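Local coordinates for Lin0012 protein (PDB 3K17) that probably catalyses the ATP-dependent phosphorylation of phosphomevalonate in the mevalonate pathway, as a kinase of the GHMP family, at residues Y21-S26 / N158-D163; E276-L281 / E299-A304. All coordinates share one frame; numbering follows the deposited sequence.

The centre of interaction 1 (21-26 with 158-163) lies about 10 Å from that of the chain, where the loop after strand 7-18 meets the loop leading into helix 162-169. Interaction 2 (276-281 with 299-304) is farther out, its centre about 21 Å from that of the chain, between two helices of the C-terminal GHMP region. The two are in series along the sequence, and their centres lie about 21 Å apart. They nevertheless touch: Tyr-21 CD2 of the first packs at 3.9 Å on Leu-281 CD2 of the second, a nonpolar contact joining the inner loop to helix 267-288. One interface is van der Waals packing; the other combines a salt bridge with alanine packing on the guanidinium face.

Interaction 1 of 2, residues Y21-S26 / N158-D163; sequences YAVVES and NGSCGD
Two chain turns meet here in a GHMP-kinase fold: the short 3-10 segment around Val-23 and Val-24, in the loop between strands 7-18 and 29-35, and the ST turn of Ser-160 at the start of helix 162-169. Ser-160 lies against Val-23, its CB 3.3 Å from Val-23 O and its OG 3.7 Å from Val-23 CG1. Both valine methyls reach the serine, with Val-23 CG2 3.8 Å from Ser-160 OG, so the fork of the branched side chain straddles that oxygen. With CG1 set between the backbone N and the carbonyl carbon (chi1 71°), CG2 falls anti to the N and both branches face Ser-160. The backbone of Val-24 adds a looser touch, its CA 4.0 Å from Ser-160 CB.

Contact across the interface is van der Waals; the polar atoms nearby bond elsewhere. Ser-160 OG accepts from Gly-162 N at 3.1 Å, with an N-H...O angle of 152°; serine suits the place because its small side chain can pack against valine while its oxygen turns back to its own backbone. Val-23 O bonds to Thr-177 OG1, while Gln-180 NE2 bridges the two loops by binding the carbonyls of Val-24 and Gly-159. Glycine suits position 159, where a CB would press on the preceding carbonyl oxygen. Backbone hydrogen bonds from Val-24 N to Tyr-21 O and from Glu-25 N to Ala-22 O form the 3-10 turn. Cys-161, inside the ST turn, is the N-cap residue of helix 162-169: an ST turn overlapping a helix start and packed against a valine of a sequence-distant loop.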
loop_
_atom_site.group_PDB
_atom_site.type_symbol
_atom_site.label_atom_id
_atom_site.label_comp_id
_atom_site.label_asym_id
_atom_site.label_seq_id
_atom_site.Cartn_x
_atom_site.Cartn_y
_atom_site.Cartn_z
ATOM N N TYR A 21 -36.650 -3.264 13.025
ATOM C CA TYR A 21 -36.330 -2.131 12.165
ATOM C C TYR A 21 -36.556 -0.818 12.888
ATOM O O TYR A 21 -35.641 -0.005 12.993
ATOM C CB TYR A 21 -37.131 -2.192 10.858
ATOM C CG TYR A 21 -36.533 -3.166 9.862
ATOM C CD1 TYR A 21 -35.381 -2.836 9.142
ATOM C CD2 TYR A 21 -37.082 -4.436 9.676
ATOM C CE1 TYR A 21 -34.790 -3.743 8.267
ATOM C CE2 TYR A 21 -36.499 -5.354 8.801
ATOM C CZ TYR A 21 -35.353 -5.001 8.101
ATOM O OH TYR A 21 -34.760 -5.906 7.242
ATOM N N ALA A 22 -37.761 -0.622 13.412
ATOM C CA ALA A 22 -38.065 0.604 14.138
ATOM C C ALA A 22 -37.206 0.660 15.398
ATOM O O ALA A 22 -36.781 1.731 15.840
ATOM C CB ALA A 22 -39.546 0.636 14.512
ATOM N N VAL A 23 -36.941 -0.511 15.964
ATOM C CA VAL A 23 -36.166 -0.607 17.185
ATOM C C VAL A 23 -34.769 0.013 17.090
ATOM O O VAL A 23 -34.176 0.343 18.113
ATOM C CB VAL A 23 -36.064 -2.085 17.660
ATOM C CG1 VAL A 23 -35.155 -2.889 16.734
ATOM C CG2 VAL A 23 -35.576 -2.131 19.091
ATOM N N VAL A 24 -34.246 0.193 15.879
ATOM C CA VAL A 24 -32.921 0.796 15.750
ATOM C C VAL A 24 -32.993 2.256 16.185
ATOM O O VAL A 24 -31.994 2.838 16.590
ATOM C CB VAL A 24 -32.371 0.719 14.295
ATOM C CG1 VAL A 24 -32.422 -0.718 13.794
ATOM C CG2 VAL A 24 -33.168 1.631 13.375
ATOM N N GLU A 25 -34.185 2.841 16.110
ATOM C CA GLU A 25 -34.376 4.233 16.514
ATOM C C GLU A 25 -34.340 4.335 18.033
ATOM O O GLU A 25 -34.928 3.508 18.734
ATOM C CB GLU A 25 -35.717 4.767 15.999
ATOM C CG GLU A 25 -35.880 4.761 14.474
ATOM C CD GLU A 25 -34.780 5.520 13.755
ATOM O OE1 GLU A 25 -34.189 6.439 14.359
ATOM O OE2 GLU A 25 -34.515 5.206 12.577
ATOM N N SER A 26 -33.652 5.356 18.536
ATOM C CA SER A 26 -33.529 5.567 19.970
ATOM C C SER A 26 -34.897 5.625 20.643
ATOM O O SER A 26 -35.860 6.122 20.071
ATOM C CB SER A 26 -32.771 6.869 20.248
ATOM O OG SER A 26 -31.475 6.839 19.665
ATOM N N ASN A 158 -23.841 -0.742 13.582
ATOM C CA ASN A 158 -25.260 -0.382 13.613
ATOM C C ASN A 158 -26.008 -1.416 14.442
ATOM O O ASN A 158 -25.394 -2.330 14.996
ATOM C CB ASN A 158 -25.843 -0.321 12.195
ATOM C CG ASN A 158 -25.601 -1.595 11.409
ATOM O OD1 ASN A 158 -25.881 -2.687 11.884
ATOM N ND2 ASN A 158 -25.080 -1.456 10.201
ATOM N N GLY A 159 -27.327 -1.272 14.530
ATOM C CA GLY A 159 -28.124 -2.203 15.309
ATOM C C GLY A 159 -28.586 -1.577 16.620
ATOM O O GLY A 159 -27.977 -0.625 17.118
ATOM N N SER A 160 -29.657 -2.126 17.187
ATOM C CA SER A 160 -30.234 -1.616 18.428
ATOM C C SER A 160 -29.661 -2.232 19.692
ATOM O O SER A 160 -29.823 -1.677 20.777
ATOM C CB SER A 160 -31.737 -1.874 18.432
ATOM O OG SER A 160 -31.980 -3.271 18.520
ATOM N N CYS A 161 -28.996 -3.377 19.547
ATOM C CA CYS A 161 -28.452 -4.109 20.678
ATOM C C CYS A 161 -29.578 -4.809 21.444
ATOM O O CYS A 161 -29.388 -5.259 22.566
ATOM C CB CYS A 161 -27.659 -3.194 21.612
ATOM S SG CYS A 161 -26.034 -2.760 20.937
ATOM N N GLY A 162 -30.753 -4.891 20.826
ATOM C CA GLY A 162 -31.868 -5.592 21.449
ATOM C C GLY A 162 -31.497 -7.069 21.501
ATOM O O GLY A 162 -31.920 -7.801 22.402
ATOM N N ASP A 163 -30.693 -7.509 20.529
ATOM C CA ASP A 163 -30.249 -8.893 20.493
ATOM C C ASP A 163 -29.321 -9.140 21.674
ATOM O O ASP A 163 -29.390 -10.182 22.313
ATOM C CB ASP A 163 -29.545 -9.228 19.162
ATOM C CG ASP A 163 -28.486 -8.208 18.763
ATOM O OD1 ASP A 163 -28.287 -7.194 19.468
ATOM O OD2 ASP A 163 -27.847 -8.435 17.717
#

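Interaction 2 of 2, residues E276-L281 / E299-A304; sequences ENRRIL and ELADSA
The polar part of this helix-helix contact is a salt bridge in which Arg-278 grips Asp-302 end-on, both terminal nitrogens converging on a single oxygen. Arg-278 NH2 lies 2.8 Å and Arg-278 NH1 2.9 Å from Asp-302 OD1, with N-H...O angles of 147° and 143°, so each bond is somewhat bent. OD1 sits almost in the guanidinium plane, yet the carboxylate is turned 57° from that plane and receives both nitrogens from the same face. Arginine suits the place by its length: CG is anti to the backbone N and the chain runs extended to NE, spanning helices whose nearest CA atoms, Arg-278 and Ala-301, are 8.4 Å apart.

The nonpolar part is Ala-301, whose CB rests over the centre of one guanidinium face, 3.3 Å from Arg-278 CZ; so small a side chain permits this close approach.

Further charges extend the network. Arg-278 NH1 also pairs with Glu-305 and NE with Glu-293, while Asp-302 OD2 meets Lys-298, so the positive charge of this buried arginine is probably well compensated. The result is an interhelical salt-bridge network joining helices 267-288 and 295-306 in the C-terminal region of a GHMP kinase.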
loop_
_atom_site.group_PDB
_atom_site.type_symbol
_atom_site.label_atom_id
_atom_site.label_comp_id
_atom_site.label_asym_id
_atom_site.label_seq_id
_atom_site.Cartn_x
_atom_site.Cartn_y
_atom_site.Cartn_z
ATOM N N GLU A 276 -50.822 -7.005 12.474
ATOM C CA GLU A 276 -50.568 -5.616 12.113
ATOM C C GLU A 276 -49.075 -5.354 11.938
ATOM O O GLU A 276 -48.666 -4.671 10.995
ATOM C CB GLU A 276 -51.130 -4.667 13.176
ATOM C CG GLU A 276 -52.638 -4.749 13.362
ATOM C CD GLU A 276 -53.160 -3.642 14.257
ATOM O OE1 GLU A 276 -53.018 -2.465 13.874
ATOM O OE2 GLU A 276 -53.705 -3.942 15.341
ATOM N N ASN A 277 -48.259 -5.887 12.847
ATOM C CA ASN A 277 -46.816 -5.687 12.738
ATOM C C ASN A 277 -46.370 -6.279 11.407
ATOM O O ASN A 277 -45.609 -5.665 10.666
ATOM C CB ASN A 277 -46.068 -6.382 13.883
ATOM C CG ASN A 277 -44.674 -5.807 14.105
ATOM O OD1 ASN A 277 -44.104 -5.167 13.221
ATOM N ND2 ASN A 277 -44.117 -6.042 15.288
ATOM N N ARG A 278 -46.856 -7.478 11.108
ATOM C CA ARG A 278 -46.510 -8.138 9.856
ATOM C C ARG A 278 -46.839 -7.230 8.683
ATOM O O ARG A 278 -46.050 -7.093 7.753
ATOM C CB ARG A 278 -47.288 -9.449 9.693
ATOM C CG ARG A 278 -47.048 -10.117 8.338
ATOM C CD ARG A 278 -47.972 -11.294 8.077
ATOM N NE ARG A 278 -47.689 -11.882 6.770
ATOM C CZ ARG A 278 -48.466 -12.764 6.146
ATOM N NH1 ARG A 278 -49.594 -13.183 6.703
ATOM N NH2 ARG A 278 -48.116 -13.225 4.952
ATOM N N ARG A 279 -48.011 -6.609 8.740
ATOM C CA ARG A 279 -48.472 -5.732 7.675
ATOM C C ARG A 279 -47.577 -4.529 7.420
ATOM O O ARG A 279 -47.197 -4.273 6.276
ATOM C CB ARG A 279 -49.901 -5.256 7.965
ATOM C CG ARG A 279 -50.926 -6.384 8.117
ATOM C CD ARG A 279 -50.910 -7.322 6.919
ATOM N NE ARG A 279 -52.017 -8.280 6.925
ATOM C CZ ARG A 279 -52.164 -9.277 7.796
ATOM N NH1 ARG A 279 -51.271 -9.471 8.759
ATOM N NH2 ARG A 279 -53.204 -10.093 7.692
ATOM N N ILE A 280 -47.230 -3.791 8.471
ATOM C CA ILE A 280 -46.388 -2.612 8.287
ATOM C C ILE A 280 -44.992 -2.981 7.794
ATOM O O ILE A 280 -44.339 -2.189 7.121
ATOM C CB ILE A 280 -46.274 -1.776 9.585
ATOM C CG1 ILE A 280 -45.487 -2.539 10.650
ATOM C CG2 ILE A 280 -47.670 -1.447 10.108
ATOM C CD1 ILE A 280 -45.251 -1.730 11.908
ATOM N N LEU A 281 -44.534 -4.184 8.128
ATOM C CA LEU A 281 -43.218 -4.629 7.677
ATOM C C LEU A 281 -43.324 -4.978 6.198
ATOM O O LEU A 281 -42.378 -4.781 5.435
ATOM C CB LEU A 281 -42.746 -5.837 8.496
ATOM C CG LEU A 281 -42.225 -5.504 9.904
ATOM C CD1 LEU A 281 -42.002 -6.771 10.709
ATOM C CD2 LEU A 281 -40.937 -4.709 9.791
ATOM N N GLU A 299 -45.678 -17.599 3.085
ATOM C CA GLU A 299 -46.393 -18.854 3.285
ATOM C C GLU A 299 -46.362 -19.246 4.752
ATOM O O GLU A 299 -47.330 -19.776 5.285
ATOM C CB GLU A 299 -45.767 -19.970 2.445
ATOM C CG GLU A 299 -45.893 -19.757 0.954
ATOM C CD GLU A 299 -47.328 -19.496 0.541
ATOM O OE1 GLU A 299 -48.203 -20.316 0.896
ATOM O OE2 GLU A 299 -47.581 -18.474 -0.133
ATOM N N LEU A 300 -45.239 -18.982 5.408
ATOM C CA LEU A 300 -45.107 -19.314 6.814
ATOM C C LEU A 300 -46.135 -18.544 7.647
ATOM O O LEU A 300 -46.866 -19.132 8.448
ATOM C CB LEU A 300 -43.678 -19.006 7.279
ATOM C CG LEU A 300 -43.308 -19.272 8.741
ATOM C CD1 LEU A 300 -41.802 -19.472 8.856
ATOM C CD2 LEU A 300 -43.770 -18.112 9.611
ATOM N N ALA A 301 -46.206 -17.233 7.443
ATOM C CA ALA A 301 -47.139 -16.396 8.188
ATOM C C ALA A 301 -48.590 -16.640 7.780
ATOM O O ALA A 301 -49.480 -16.654 8.627
ATOM C CB ALA A 301 -46.783 -14.920 8.012
ATOM N N ASP A 302 -48.835 -16.825 6.488
ATOM C CA ASP A 302 -50.200 -17.075 6.036
ATOM C C ASP A 302 -50.773 -18.322 6.687
ATOM O O ASP A 302 -51.900 -18.314 7.180
ATOM C CB ASP A 302 -50.257 -17.223 4.519
ATOM C CG ASP A 302 -50.133 -15.898 3.809
ATOM O OD1 ASP A 302 -50.384 -14.861 4.458
ATOM O OD2 ASP A 302 -49.801 -15.889 2.606
ATOM N N SER A 303 -49.992 -19.396 6.696
ATOM C CA SER A 303 -50.450 -20.637 7.298
ATOM C C SER A 303 -50.708 -20.447 8.792
ATOM O O SER A 303 -51.625 -21.049 9.355
ATOM C CB SER A 303 -49.425 -21.749 7.055
ATOM O OG SER A 303 -48.113 -21.308 7.361
ATOM N N ALA A 304 -49.902 -19.606 9.435
ATOM C CA ALA A 304 -50.077 -19.341 10.858
ATOM C C ALA A 304 -51.418 -18.641 11.058
ATOM O O ALA A 304 -52.149 -18.925 12.002
ATOM C CB ALA A 304 -48.947 -18.460 11.373
#